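Side-chain contacts in ER-derived vesicles protein ERV41 (Saccharomyces cerevisiae, PDB 3ZLC), which is a constituent of COPII-coated vesicles that supports transport of a subset of secretory proteins to the Golgi and facilitates return traffic to the endoplasmic reticulum: residues A[26-31]-A[132-137]; A[35-40]-A[117-122]; A[18-23]-A[206-211]; A[60-65]-A[176-181]. All blocks are in the same frame, centred on the assembly; numbering follows the deposited sequence.

How the interactions relate
The lumenal domain of ERV41 illustrates how two facing sheets are held together at points far apart in sequence. Strand 19-28 of the six-stranded sheet serves both interaction 3, near its start, and interaction 1, at its end, with centres about 24 Å apart. Interaction 2, centred about 7 Å from interaction 1, uses the following strand, 35-41, against strand 117-126, the sheet neighbour of 19-28. Both buried contacts thus join the same two sheets. Interaction 4, about 14 Å from interaction 1, packs a loop on strand 177-179. Along the chain, interaction 3 encloses the others, interaction 2 nests within interaction 1, and interaction 4 alternates with both, so early and late segments are interwoven.

Interaction 1: residues A[26-31]-A[132-137]; sequences IYVNTK and LQITAK
Ile134 is the hub of this contact, offering one methyl group to Ile26 and another to Val28. All the contact across the two segments is apolar. The delta methyls of the isoleucines face each other across the gap, with Ile26 CD1 at 4.3 Å from Ile134 CD1. Ile26 was modelled in two conformers, so this approach describes one of them. The second branch of Ile134 serves Val28: Ile134 CG2 lies 4.5 Å from Val28 CG2. With CG1 of Ile134 beside its backbone N (chi1 -56°) and the chain beyond it extended (chi2 175°), CD1 is carried toward Ile26 while CG2 diverges toward Val28, a fork that lets one residue meet two.

Polar groups enter as backbone and flanking bonds. Strand 26-28 is tied to its sheet neighbours, Ile26 to Val119 and Val28 to Cys117, while Leu132 is bonded to Phe236 in the other sheet. Where the strand ends, the side chain of Asn29 is gripped by the carbonyls of Glu113 and Asn115 and by the amide of Asn155.

The backbones stay well separated, with Val28 CA 9.2 Å from Ile134 CA, a spacing spanned by side chains alone. Phe236 continues the apolar layer by touching both Ile26 and Leu132. Branched methyls at these near-van der Waals distances carry no directional demand, so the two sheets are joined here by dispersion and the exclusion of water, while the backbone bonds of Ile26, Val28 and Leu132 go to neighbours in their own sheets.

Interaction 2: residues A[35-40]-A[117-122]; sequences LQINVR and CHVFGS
Ile37 and Val119 meet tip to tip, and Leu35 reaches Cys117 two residues back along each strand. The apolar pairs come first. Ile37 CD1 stands 3.5 Å from Val119 CG1, closer than carbons usually pack, which marks a tightly pressed point between the strands. Val119 presents that methyl because CG1 is anti to the backbone N (chi1 178°), while Ile37 approaches with its delta methyl at the end of an extended chain. At the second pair, Leu35 CD1 rests 3.9 Å from Cys117 CB, the leucine touching the cysteine on its carbon and not on its sulfur.

The covalent element is the disulfide from Cys117 to Cys32. It fixes the start of strand 117-126 to the loop ahead of strand 35-41, so the Leu35 end of the contact is stapled as well as packed.

Polar and aromatic groups lie on the far sides of both strands. Asn38 ND2 donates to Gln36 OE1 at 2.9 Å, nearly straight at 162° but entering from above the glutamine carbonyl plane; Asn38 has a second deposited conformer, so this bond holds for one of the two. On strand 117-126 the ring of His118 has Phe120 CD1 over the centre of one face, 3.4 Å above its plane, and His118 NE2 is bonded to Asp25 OD1.

Leu35 CA is 8.7 Å from Cys117 CA and Ile37 CA 9.6 Å from Val119 CA. Inward residues that alternate with outward ones, on strands spaced this widely, are the signature of two sheets packed face to face. Here the contact forms part of the buried interior of a beta-sandwich in the lumenal domain.

Interaction 3: residues A[18-23]-A[206-211]; sequences DTVQIN and EVDTNQ
Asp208 touches Val20 directly and reaches the backbone of Thr19 and Gln21 through two waters. Its CB heads toward segment 18-23, and with CG anti to the backbone N (chi1 -170°) the carboxylate extends across the valine at about a right angle. Asp208 OD2 sits 3.8 Å from Val20 CG2. The water that donates to Thr19 O at 2.8 Å also donates to Asp208 OD2, at 2.7 Å. The one that accepts from Gln21 N at 2.9 Å donates to the same OD2 at 2.6 Å. OD1 turns back to its own segment, where Asn210 ND2 donates to it at 3.1 Å from above the carboxylate plane. Arg127 NH2 holds the other end of that amide, Asn210 OD1, and Arg17 makes a long, weak ion pair with Asp208 OD1. Asp208 is also the centre of an inverse gamma turn.

Replacing the aspartate by an alanine here would probably leave both waters without their shared acceptor and Asn210 ND2 without one of its partners, so that the two segments lose their polar link. The polar part of the join runs through water, beside the direct Val20 contact, with one carboxylate oxygen bridging to a carbonyl and an amide of the same strand.

Interaction 4: residues A[60-65]-A[176-181]; sequences FFIPYD and NTAQFN
The ring of Phe180 is approached by Ile62, whose delta methyl comes in obliquely at the CD2 side of the ring. Ile62 CD1 is 3.5 Å from Phe180 CD2 and 3.9 Å from Phe180 CE2, so the contact is centred on a single flank carbon of the ring. The two side chains cross at about a right angle. Phe180 adopts a first torsion that sets CG between its backbone N and carbonyl carbon (chi1 76°), the crowded position, and this brings the ring up against the loop. Pro88, Asn155 and Val68 also touch the Phe180 side chain.

The other branch of Ile62 lands on the strand: Ile62 CG2 lies 4.0 Å from Ala178 CB, a small side chain that lets the loop come near, with Ile62 CA 7.2 Å from Ala178 CA. Val157, on the adjoining strand, touches Ile62 as well.

Segment 176-181 carries strand 177-179, which lies between strands 156-163 and 67-68 of the six-stranded sheet. It enters through a G1 beta bulge, in which Asn176 and Thr177 both face Ile158; Asn176 has the left-handed backbone angles that such a bulge calls for. Segment 60-65 has no regular structure and packs against strand 177-179, the end-to-end direction of residues 62-65 lying 143° from that of residues 176-180.

At the more exposed end a backbone oxygen meets a side-chain carbon. Asn176 CB rests 3.7 Å from Asp65 O, and the two alpha carbons, Asn176 CA and Asp65 CA, are 7.1 Å apart. Arg92 NH1 donates to Ile62 O; on the strand side Asp70 OD1 accepts from Phe180 N.

Interaction 1: residues A[26-31]-A[132-137]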
loop_
_atom_site.group_PDB
_atom_site.type_symbol
_atom_site.label_atom_id
_atom_site.label_comp_id
_atom_site.label_asym_id
_atom_site.label_seq_id
_atom_site.Cartn_x
_atom_site.Cartn_y
_atom_site.Cartn_z
ATOM N N ILE A 26 4.702 3.495 2.797
ATOM C CA ILE A 26 5.295 2.252 2.292
ATOM C C ILE A 26 6.801 2.448 2.053
ATOM O O ILE A 26 7.219 3.555 1.705
ATOM C CB ILE A 26 4.582 1.844 0.969
ATOM C CG1 ILE A 26 3.091 1.604 1.244
ATOM C CG2 ILE A 26 5.197 0.595 0.338
ATOM C CD1 ILE A 26 2.304 1.197 0.037
ATOM N N TYR A 27 7.603 1.394 2.241
ATOM C CA TYR A 27 9.011 1.433 1.846
ATOM C C TYR A 27 9.074 0.524 0.629
ATOM O O TYR A 27 8.527 -0.572 0.657
ATOM C CB TYR A 27 9.930 0.849 2.929
ATOM C CG TYR A 27 9.906 1.545 4.282
ATOM C CD1 TYR A 27 9.558 2.890 4.405
ATOM C CD2 TYR A 27 10.232 0.848 5.434
ATOM C CE1 TYR A 27 9.551 3.520 5.659
ATOM C CE2 TYR A 27 10.226 1.459 6.682
ATOM C CZ TYR A 27 9.881 2.793 6.791
ATOM O OH TYR A 27 9.879 3.402 8.033
ATOM N N VAL A 28 9.714 0.981 -0.439
ATOM C CA VAL A 28 9.928 0.149 -1.633
ATOM C C VAL A 28 11.434 -0.025 -1.814
ATOM O O VAL A 28 12.184 0.938 -1.652
ATOM C CB VAL A 28 9.350 0.818 -2.910
ATOM C CG1 VAL A 28 9.577 -0.070 -4.136
ATOM C CG2 VAL A 28 7.843 1.092 -2.744
ATOM N N ASN A 29 11.872 -1.242 -2.151
ATOM C CA ASN A 29 13.304 -1.573 -2.299
ATOM C C ASN A 29 13.872 -1.084 -3.637
ATOM O O ASN A 29 14.721 -1.741 -4.246
ATOM C CB ASN A 29 13.465 -3.100 -2.158
ATOM C CG ASN A 29 14.896 -3.564 -1.891
ATOM O OD1 ASN A 29 15.125 -4.772 -1.815
ATOM N ND2 ASN A 29 15.853 -2.630 -1.732
ATOM N N THR A 30 13.425 0.097 -4.066
ATOM C CA THR A 30 13.922 0.751 -5.287
ATOM C C THR A 30 14.059 2.255 -5.024
ATOM O O THR A 30 13.260 2.831 -4.270
ATOM C CB THR A 30 12.940 0.536 -6.467
ATOM O OG1 THR A 30 12.751 -0.876 -6.691
ATOM C CG2 THR A 30 13.458 1.196 -7.749
ATOM N N LYS A 31 15.082 2.879 -5.610
ATOM C CA LYS A 31 15.275 4.334 -5.489
ATOM C C LYS A 31 14.070 5.073 -6.046
ATOM O O LYS A 31 13.465 4.618 -7.023
ATOM C CB LYS A 31 16.515 4.786 -6.258
ATOM C CG LYS A 31 17.747 3.952 -5.997
ATOM C CD LYS A 31 18.284 4.180 -4.618
ATOM C CE LYS A 31 19.547 5.017 -4.679
ATOM N NZ LYS A 31 20.041 5.316 -3.307
ATOM N N LEU A 132 -4.568 1.658 -7.310
ATOM C CA LEU A 132 -3.360 2.461 -7.120
ATOM C C LEU A 132 -2.165 1.598 -7.515
ATOM O O LEU A 132 -2.033 0.474 -7.024
ATOM C CB LEU A 132 -3.232 2.836 -5.650
ATOM C CG LEU A 132 -1.948 3.536 -5.228
ATOM C CD1 LEU A 132 -1.929 4.930 -5.788
ATOM C CD2 LEU A 132 -1.878 3.574 -3.716
ATOM N N GLN A 133 -1.300 2.121 -8.388
ATOM C CA GLN A 133 -0.205 1.348 -8.977
ATOM C C GLN A 133 1.153 1.984 -8.682
ATOM O O GLN A 133 1.369 3.173 -8.960
ATOM C CB GLN A 133 -0.386 1.251 -10.511
ATOM C CG GLN A 133 -1.778 0.774 -10.968
ATOM C CD GLN A 133 -1.898 0.687 -12.482
ATOM O OE1 GLN A 133 -1.252 1.441 -13.203
ATOM N NE2 GLN A 133 -2.715 -0.244 -12.966
ATOM N N ILE A 134 2.070 1.186 -8.135
ATOM C CA ILE A 134 3.471 1.593 -8.004
ATOM C C ILE A 134 4.329 0.732 -8.947
ATOM O O ILE A 134 4.495 -0.463 -8.700
ATOM C CB ILE A 134 3.962 1.365 -6.566
ATOM C CG1 ILE A 134 3.064 2.110 -5.566
ATOM C CG2 ILE A 134 5.420 1.784 -6.414
ATOM C CD1 ILE A 134 3.416 1.825 -4.108
ATOM N N THR A 135 4.860 1.330 -10.014
ATOM C CA THR A 135 5.662 0.605 -10.998
ATOM C C THR A 135 6.920 1.381 -11.395
ATOM O O THR A 135 7.177 2.490 -10.893
ATOM C CB THR A 135 4.861 0.290 -12.297
ATOM O OG1 THR A 135 4.568 1.513 -12.982
ATOM C CG2 THR A 135 3.564 -0.436 -11.994
ATOM N N ALA A 136 7.714 0.791 -12.289
ATOM C CA ALA A 136 8.897 1.482 -12.812
ATOM C C ALA A 136 8.474 2.520 -13.842
ATOM O O ALA A 136 7.484 2.310 -14.546
ATOM C CB ALA A 136 9.848 0.502 -13.438
ATOM N N LYS A 137 9.203 3.635 -13.929
ATOM C CA LYS A 137 8.980 4.599 -15.007
ATOM C C LYS A 137 9.327 3.918 -16.317
ATOM O O LYS A 137 10.334 3.211 -16.403
ATOM C CB LYS A 137 9.860 5.840 -14.841
ATOM C CG LYS A 137 9.347 6.860 -13.838
ATOM C CD LYS A 137 10.375 7.969 -13.667
ATOM C CE LYS A 137 9.982 8.925 -12.550
ATOM N NZ LYS A 137 11.064 9.944 -12.344
#

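Interaction 2: residues A[35-40]-A[117-122]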
loop_
_atom_site.group_PDB
_atom_site.type_symbol
_atom_site.label_atom_id
_atom_site.label_comp_id
_atom_site.label_asym_id
_atom_site.label_seq_id
_atom_site.Cartn_x
_atom_site.Cartn_y
_atom_site.Cartn_z
ATOM N N LEU A 35 10.659 5.262 -9.880
ATOM C CA LEU A 35 9.274 4.877 -9.606
ATOM C C LEU A 35 8.253 5.845 -10.182
ATOM O O LEU A 35 8.506 7.057 -10.262
ATOM C CB LEU A 35 9.044 4.751 -8.091
ATOM C CG LEU A 35 9.865 3.664 -7.396
ATOM C CD1 LEU A 35 9.571 3.611 -5.900
ATOM C CD2 LEU A 35 9.631 2.307 -8.050
ATOM N N GLN A 36 7.100 5.309 -10.581
ATOM C CA GLN A 36 5.940 6.141 -10.876
ATOM C C GLN A 36 4.722 5.574 -10.148
ATOM O O GLN A 36 4.592 4.353 -9.963
ATOM C CB GLN A 36 5.690 6.245 -12.386
ATOM C CG GLN A 36 5.162 4.967 -13.036
ATOM C CD GLN A 36 4.690 5.197 -14.464
ATOM O OE1 GLN A 36 3.950 6.145 -14.741
ATOM N NE2 GLN A 36 5.118 4.329 -15.378
ATOM N N ILE A 37 3.835 6.459 -9.711
ATOM C CA ILE A 37 2.653 6.031 -8.964
ATOM C C ILE A 37 1.429 6.569 -9.699
ATOM O O ILE A 37 1.335 7.783 -9.940
ATOM C CB ILE A 37 2.726 6.530 -7.520
ATOM C CG1 ILE A 37 3.974 5.950 -6.840
ATOM C CG2 ILE A 37 1.457 6.166 -6.725
ATOM C CD1 ILE A 37 4.180 6.454 -5.471
ATOM N N ASN A 38 0.535 5.663 -10.106
ATOM C CA ASN A 38 -0.663 6.035 -10.860
ATOM C C ASN A 38 -1.945 5.624 -10.131
ATOM O O ASN A 38 -1.959 4.635 -9.392
ATOM C CB ASN A 38 -0.655 5.369 -12.238
ATOM C CG ASN A 38 0.354 5.998 -13.201
ATOM O OD1 ASN A 38 0.039 6.955 -13.914
ATOM N ND2 ASN A 38 1.567 5.445 -13.236
ATOM N N VAL A 39 -3.019 6.377 -10.357
ATOM C CA VAL A 39 -4.348 5.989 -9.891
ATOM C C VAL A 39 -5.216 5.879 -11.135
ATOM O O VAL A 39 -5.106 6.693 -12.069
ATOM C CB VAL A 39 -4.972 7.009 -8.900
ATOM C CG1 VAL A 39 -6.447 6.693 -8.665
ATOM C CG2 VAL A 39 -4.259 6.977 -7.579
ATOM N N ARG A 40 -6.051 4.852 -11.202
ATOM C CA ARG A 40 -7.081 4.876 -12.224
ATOM C C ARG A 40 -8.354 4.286 -11.664
ATOM O O ARG A 40 -8.313 3.534 -10.687
ATOM C CB ARG A 40 -6.638 4.171 -13.503
ATOM C CG ARG A 40 -6.210 2.741 -13.324
ATOM C CD ARG A 40 -6.494 1.981 -14.605
ATOM N NE ARG A 40 -6.182 0.558 -14.494
ATOM C CZ ARG A 40 -6.251 -0.305 -15.503
ATOM N NH1 ARG A 40 -6.619 0.109 -16.708
ATOM N NH2 ARG A 40 -5.950 -1.581 -15.304
ATOM N N CYS A 117 12.904 3.599 -1.327
ATOM C CA CYS A 117 12.103 4.812 -1.377
ATOM C C CYS A 117 10.997 4.730 -0.330
ATOM O O CYS A 117 10.284 3.720 -0.236
ATOM C CB CYS A 117 11.457 4.991 -2.745
ATOM S SG CYS A 117 10.631 6.603 -2.951
ATOM N N HIS A 118 10.886 5.792 0.462
ATOM C CA HIS A 118 9.811 5.944 1.433
ATOM C C HIS A 118 8.699 6.741 0.756
ATOM O O HIS A 118 8.864 7.938 0.480
ATOM C CB HIS A 118 10.334 6.706 2.651
ATOM C CG HIS A 118 9.328 6.870 3.747
ATOM N ND1 HIS A 118 9.501 7.764 4.788
ATOM C CD2 HIS A 118 8.152 6.237 3.986
ATOM C CE1 HIS A 118 8.462 7.692 5.603
ATOM N NE2 HIS A 118 7.631 6.775 5.149
ATOM N N VAL A 119 7.578 6.077 0.486
ATOM C CA VAL A 119 6.459 6.699 -0.218
ATOM C C VAL A 119 5.326 6.941 0.778
ATOM O O VAL A 119 4.832 6.005 1.399
ATOM C CB VAL A 119 5.953 5.788 -1.347
ATOM C CG1 VAL A 119 4.760 6.434 -2.036
ATOM C CG2 VAL A 119 7.091 5.507 -2.352
ATOM N N PHE A 120 4.910 8.193 0.949
ATOM C CA PHE A 120 3.894 8.450 1.967
ATOM C C PHE A 120 3.040 9.686 1.696
ATOM O O PHE A 120 3.509 10.682 1.127
ATOM C CB PHE A 120 4.538 8.525 3.363
ATOM C CG PHE A 120 5.545 9.625 3.514
ATOM C CD1 PHE A 120 6.837 9.489 3.007
ATOM C CD2 PHE A 120 5.209 10.801 4.171
ATOM C CE1 PHE A 120 7.776 10.514 3.157
ATOM C CE2 PHE A 120 6.132 11.817 4.319
ATOM C CZ PHE A 120 7.421 11.673 3.816
ATOM N N GLY A 121 1.775 9.600 2.099
ATOM C CA GLY A 121 0.861 10.720 1.953
ATOM C C GLY A 121 -0.573 10.236 1.890
ATOM O O GLY A 121 -0.855 9.077 2.170
ATOM N N SER A 122 -1.476 11.139 1.530
ATOM C CA SER A 122 -2.887 10.806 1.431
ATOM C C SER A 122 -3.425 11.259 0.082
ATOM O O SER A 122 -3.220 12.402 -0.321
ATOM C CB SER A 122 -3.662 11.458 2.580
ATOM O OG SER A 122 -3.385 10.785 3.791
#

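Interaction 3: residues A[18-23]-A[206-211]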
loop_
_atom_site.group_PDB
_atom_site.type_symbol
_atom_site.label_atom_id
_atom_site.label_comp_id
_atom_site.label_asym_id
_atom_site.label_seq_id
_atom_site.Cartn_x
_atom_site.Cartn_y
_atom_site.Cartn_z
ATOM N N ASP A 18 -18.812 10.713 -2.258
ATOM C CA ASP A 18 -18.282 10.687 -3.625
ATOM C C ASP A 18 -16.793 10.366 -3.663
ATOM O O ASP A 18 -16.297 9.753 -4.620
ATOM C CB ASP A 18 -18.527 12.029 -4.327
ATOM C CG ASP A 18 -20.002 12.342 -4.487
ATOM O OD1 ASP A 18 -20.803 11.387 -4.597
ATOM O OD2 ASP A 18 -20.359 13.547 -4.500
ATOM N N THR A 19 -16.076 10.797 -2.628
ATOM C CA THR A 19 -14.623 10.622 -2.586
ATOM C C THR A 19 -14.176 9.993 -1.271
ATOM O O THR A 19 -14.931 9.971 -0.291
ATOM C CB THR A 19 -13.880 11.964 -2.759
ATOM O OG1 THR A 19 -14.202 12.819 -1.659
ATOM C CG2 THR A 19 -14.283 12.652 -4.061
ATOM N N VAL A 20 -12.943 9.488 -1.264
ATOM C CA VAL A 20 -12.322 8.945 -0.060
ATOM C C VAL A 20 -10.818 9.183 -0.144
ATOM O O VAL A 20 -10.257 9.202 -1.247
ATOM C CB VAL A 20 -12.626 7.434 0.094
ATOM C CG1 VAL A 20 -11.972 6.627 -1.044
ATOM C CG2 VAL A 20 -12.175 6.921 1.474
ATOM N N GLN A 21 -10.166 9.412 0.996
ATOM C CA GLN A 21 -8.698 9.502 1.025
ATOM C C GLN A 21 -8.073 8.120 1.150
ATOM O O GLN A 21 -8.481 7.331 2.000
ATOM C CB GLN A 21 -8.223 10.345 2.221
ATOM C CG GLN A 21 -8.740 11.772 2.209
ATOM C CD GLN A 21 -7.995 12.629 1.214
ATOM O OE1 GLN A 21 -8.586 13.415 0.476
ATOM N NE2 GLN A 21 -6.682 12.481 1.192
ATOM N N ILE A 22 -7.080 7.827 0.311
ATOM C CA ILE A 22 -6.260 6.637 0.524
ATOM C C ILE A 22 -4.982 7.075 1.214
ATOM O O ILE A 22 -4.244 7.926 0.695
ATOM C CB ILE A 22 -5.926 5.913 -0.796
ATOM C CG1 ILE A 22 -7.214 5.432 -1.470
ATOM C CG2 ILE A 22 -5.019 4.723 -0.526
ATOM C CD1 ILE A 22 -6.991 4.636 -2.779
ATOM N N ASN A 23 -4.723 6.512 2.393
ATOM C CA ASN A 23 -3.558 6.905 3.181
ATOM C C ASN A 23 -2.517 5.811 3.071
ATOM O O ASN A 23 -2.820 4.638 3.290
ATOM C CB ASN A 23 -3.929 7.105 4.652
ATOM C CG ASN A 23 -5.220 7.864 4.830
ATOM O OD1 ASN A 23 -5.323 9.041 4.453
ATOM N ND2 ASN A 23 -6.218 7.204 5.421
ATOM N N GLU A 206 -19.799 12.268 11.035
ATOM C CA GLU A 206 -18.963 13.194 10.281
ATOM C C GLU A 206 -17.570 12.642 9.999
ATOM O O GLU A 206 -16.887 13.106 9.083
ATOM C CB GLU A 206 -18.856 14.539 11.004
ATOM C CG GLU A 206 -18.067 14.498 12.304
ATOM C CD GLU A 206 -18.885 13.984 13.484
ATOM O OE1 GLU A 206 -20.094 13.709 13.307
ATOM O OE2 GLU A 206 -18.320 13.866 14.594
ATOM N N VAL A 207 -17.134 11.662 10.785
ATOM C CA VAL A 207 -15.815 11.079 10.550
ATOM C C VAL A 207 -15.920 9.977 9.499
ATOM O O VAL A 207 -16.787 9.109 9.583
ATOM C CB VAL A 207 -15.161 10.569 11.871
ATOM C CG1 VAL A 207 -15.998 9.491 12.505
ATOM C CG2 VAL A 207 -13.751 10.072 11.626
ATOM N N ASP A 208 -15.041 10.023 8.501
ATOM C CA ASP A 208 -15.061 9.066 7.399
ATOM C C ASP A 208 -14.326 7.768 7.771
ATOM O O ASP A 208 -13.205 7.528 7.327
ATOM C CB ASP A 208 -14.436 9.704 6.144
ATOM C CG ASP A 208 -14.629 8.858 4.894
ATOM O OD1 ASP A 208 -15.359 7.843 4.954
ATOM O OD2 ASP A 208 -14.046 9.203 3.846
ATOM N N THR A 209 -14.976 6.923 8.571
ATOM C CA THR A 209 -14.374 5.670 9.035
ATOM C C THR A 209 -14.681 4.503 8.111
ATOM O O THR A 209 -15.831 4.304 7.703
ATOM C CB THR A 209 -14.846 5.318 10.460
ATOM O OG1 THR A 209 -16.275 5.438 10.536
ATOM C CG2 THR A 209 -14.215 6.267 11.462
ATOM N N ASN A 210 -13.646 3.732 7.790
ATOM C CA ASN A 210 -13.786 2.570 6.910
ATOM C C ASN A 210 -12.877 1.474 7.401
ATOM O O ASN A 210 -11.809 1.745 7.978
ATOM C CB ASN A 210 -13.359 2.912 5.474
ATOM C CG ASN A 210 -14.151 4.054 4.886
ATOM O OD1 ASN A 210 -15.153 3.839 4.204
ATOM N ND2 ASN A 210 -13.706 5.279 5.137
ATOM N N GLN A 211 -13.281 0.236 7.151
ATOM C CA GLN A 211 -12.395 -0.896 7.367
ATOM C C GLN A 211 -12.382 -1.742 6.094
ATOM O O GLN A 211 -13.292 -1.638 5.252
ATOM C CB GLN A 211 -12.882 -1.709 8.577
ATOM C CG GLN A 211 -14.321 -2.261 8.448
ATOM C CD GLN A 211 -14.846 -2.736 9.788
ATOM O OE1 GLN A 211 -14.956 -1.946 10.730
ATOM N NE2 GLN A 211 -15.147 -4.033 9.895
HETATM O O HOH W 1 -15.428 8.177 1.789
HETATM O O HOH W 2 -11.752 10.265 3.283
#

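Interaction 4: residues A[60-65]-A[176-181]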
loop_
_atom_site.group_PDB
_atom_site.type_symbol
_atom_site.label_atom_id
_atom_site.label_comp_id
_atom_site.label_asym_id
_atom_site.label_seq_id
_atom_site.Cartn_x
_atom_site.Cartn_y
_atom_site.Cartn_z
ATOM N N PHE A 60 16.709 0.855 2.305
ATOM C CA PHE A 60 15.600 -0.077 2.515
ATOM C C PHE A 60 15.820 -0.934 3.761
ATOM O O PHE A 60 16.918 -1.411 4.014
ATOM C CB PHE A 60 15.374 -0.972 1.281
ATOM C CG PHE A 60 14.152 -1.867 1.394
ATOM C CD1 PHE A 60 12.874 -1.338 1.247
ATOM C CD2 PHE A 60 14.288 -3.237 1.634
ATOM C CE1 PHE A 60 11.739 -2.149 1.353
ATOM C CE2 PHE A 60 13.148 -4.069 1.740
ATOM C CZ PHE A 60 11.881 -3.518 1.590
ATOM N N PHE A 61 14.772 -1.093 4.560
ATOM C CA PHE A 61 14.846 -1.957 5.729
ATOM C C PHE A 61 13.462 -2.452 6.095
ATOM O O PHE A 61 12.447 -1.861 5.710
ATOM C CB PHE A 61 15.503 -1.246 6.925
ATOM C CG PHE A 61 14.597 -0.264 7.641
ATOM C CD1 PHE A 61 14.381 1.013 7.126
ATOM C CD2 PHE A 61 13.974 -0.617 8.841
ATOM C CE1 PHE A 61 13.557 1.923 7.797
ATOM C CE2 PHE A 61 13.149 0.291 9.524
ATOM C CZ PHE A 61 12.944 1.556 9.001
ATOM N N ILE A 62 13.417 -3.558 6.823
ATOM C CA ILE A 62 12.135 -4.051 7.296
ATOM C C ILE A 62 12.086 -3.800 8.792
ATOM O O ILE A 62 12.932 -4.310 9.533
ATOM C CB ILE A 62 11.958 -5.538 6.991
ATOM C CG1 ILE A 62 12.042 -5.761 5.470
ATOM C CG2 ILE A 62 10.610 -6.023 7.536
ATOM C CD1 ILE A 62 12.251 -7.211 5.064
ATOM N N PRO A 63 11.116 -2.984 9.241
ATOM C CA PRO A 63 11.077 -2.615 10.661
ATOM C C PRO A 63 10.697 -3.789 11.558
ATOM O O PRO A 63 10.195 -4.796 11.068
ATOM C CB PRO A 63 9.971 -1.550 10.723
ATOM C CG PRO A 63 9.768 -1.085 9.302
ATOM C CD PRO A 63 10.056 -2.307 8.468
ATOM N N TYR A 64 10.958 -3.673 12.858
ATOM C CA TYR A 64 10.450 -4.662 13.810
ATOM C C TYR A 64 8.927 -4.561 13.930
ATOM O O TYR A 64 8.328 -3.655 13.358
ATOM C CB TYR A 64 11.129 -4.478 15.159
ATOM C CG TYR A 64 12.575 -4.888 15.125
ATOM C CD1 TYR A 64 12.930 -6.198 14.820
ATOM C CD2 TYR A 64 13.589 -3.971 15.380
ATOM C CE1 TYR A 64 14.255 -6.590 14.781
ATOM C CE2 TYR A 64 14.930 -4.359 15.344
ATOM C CZ TYR A 64 15.247 -5.672 15.041
ATOM O OH TYR A 64 16.557 -6.085 14.986
ATOM N N ASP A 65 8.311 -5.501 14.657
ATOM C CA ASP A 65 6.850 -5.561 14.803
ATOM C C ASP A 65 6.107 -5.466 13.482
ATOM O O ASP A 65 5.064 -4.809 13.385
ATOM C CB ASP A 65 6.371 -4.477 15.766
ATOM C CG ASP A 65 7.186 -4.442 17.015
ATOM O OD1 ASP A 65 7.626 -5.526 17.445
ATOM O OD2 ASP A 65 7.420 -3.340 17.549
ATOM N N ASN A 176 1.710 -2.576 8.841
ATOM C CA ASN A 176 2.809 -3.306 9.465
ATOM C C ASN A 176 3.002 -4.716 8.872
ATOM O O ASN A 176 3.130 -5.700 9.590
ATOM C CB ASN A 176 2.618 -3.371 10.990
ATOM C CG ASN A 176 2.363 -1.998 11.604
ATOM O OD1 ASN A 176 1.290 -1.744 12.148
ATOM N ND2 ASN A 176 3.345 -1.103 11.502
ATOM N N THR A 177 3.047 -4.793 7.548
ATOM C CA THR A 177 3.318 -6.053 6.867
ATOM C C THR A 177 4.426 -5.799 5.863
ATOM O O THR A 177 4.685 -4.654 5.512
ATOM C CB THR A 177 2.092 -6.567 6.099
ATOM O OG1 THR A 177 1.747 -5.623 5.087
ATOM C CG2 THR A 177 0.903 -6.767 7.041
ATOM N N ALA A 178 5.070 -6.860 5.395
ATOM C CA ALA A 178 6.137 -6.724 4.406
ATOM C C ALA A 178 6.156 -7.957 3.514
ATOM O O ALA A 178 5.799 -9.059 3.952
ATOM C CB ALA A 178 7.502 -6.542 5.109
ATOM N N GLN A 179 6.566 -7.765 2.268
ATOM C CA GLN A 179 6.850 -8.879 1.373
ATOM C C GLN A 179 8.232 -8.674 0.768
ATOM O O GLN A 179 8.580 -7.573 0.335
ATOM C CB GLN A 179 5.770 -8.989 0.285
ATOM C CG GLN A 179 4.422 -9.464 0.841
ATOM C CD GLN A 179 3.502 -10.093 -0.201
ATOM O OE1 GLN A 179 3.763 -11.191 -0.694
ATOM N NE2 GLN A 179 2.401 -9.403 -0.522
ATOM N N PHE A 180 9.029 -9.734 0.757
ATOM C CA PHE A 180 10.322 -9.679 0.110
ATOM C C PHE A 180 10.751 -11.058 -0.351
ATOM O O PHE A 180 10.367 -12.077 0.223
ATOM C CB PHE A 180 11.382 -9.081 1.036
ATOM C CG PHE A 180 11.856 -10.021 2.084
ATOM C CD1 PHE A 180 12.936 -10.860 1.842
ATOM C CD2 PHE A 180 11.231 -10.070 3.314
ATOM C CE1 PHE A 180 13.376 -11.742 2.807
ATOM C CE2 PHE A 180 11.676 -10.941 4.290
ATOM C CZ PHE A 180 12.744 -11.783 4.035
ATOM N N ASN A 181 11.576 -11.074 -1.383
ATOM C CA ASN A 181 12.087 -12.317 -1.940
ATOM C C ASN A 181 13.356 -11.921 -2.659
ATOM O O ASN A 181 13.298 -11.313 -3.730
ATOM C CB ASN A 181 11.074 -12.938 -2.919
ATOM C CG ASN A 181 11.528 -14.295 -3.469
ATOM O OD1 ASN A 181 12.726 -14.582 -3.576
ATOM N ND2 ASN A 181 10.561 -15.130 -3.835
#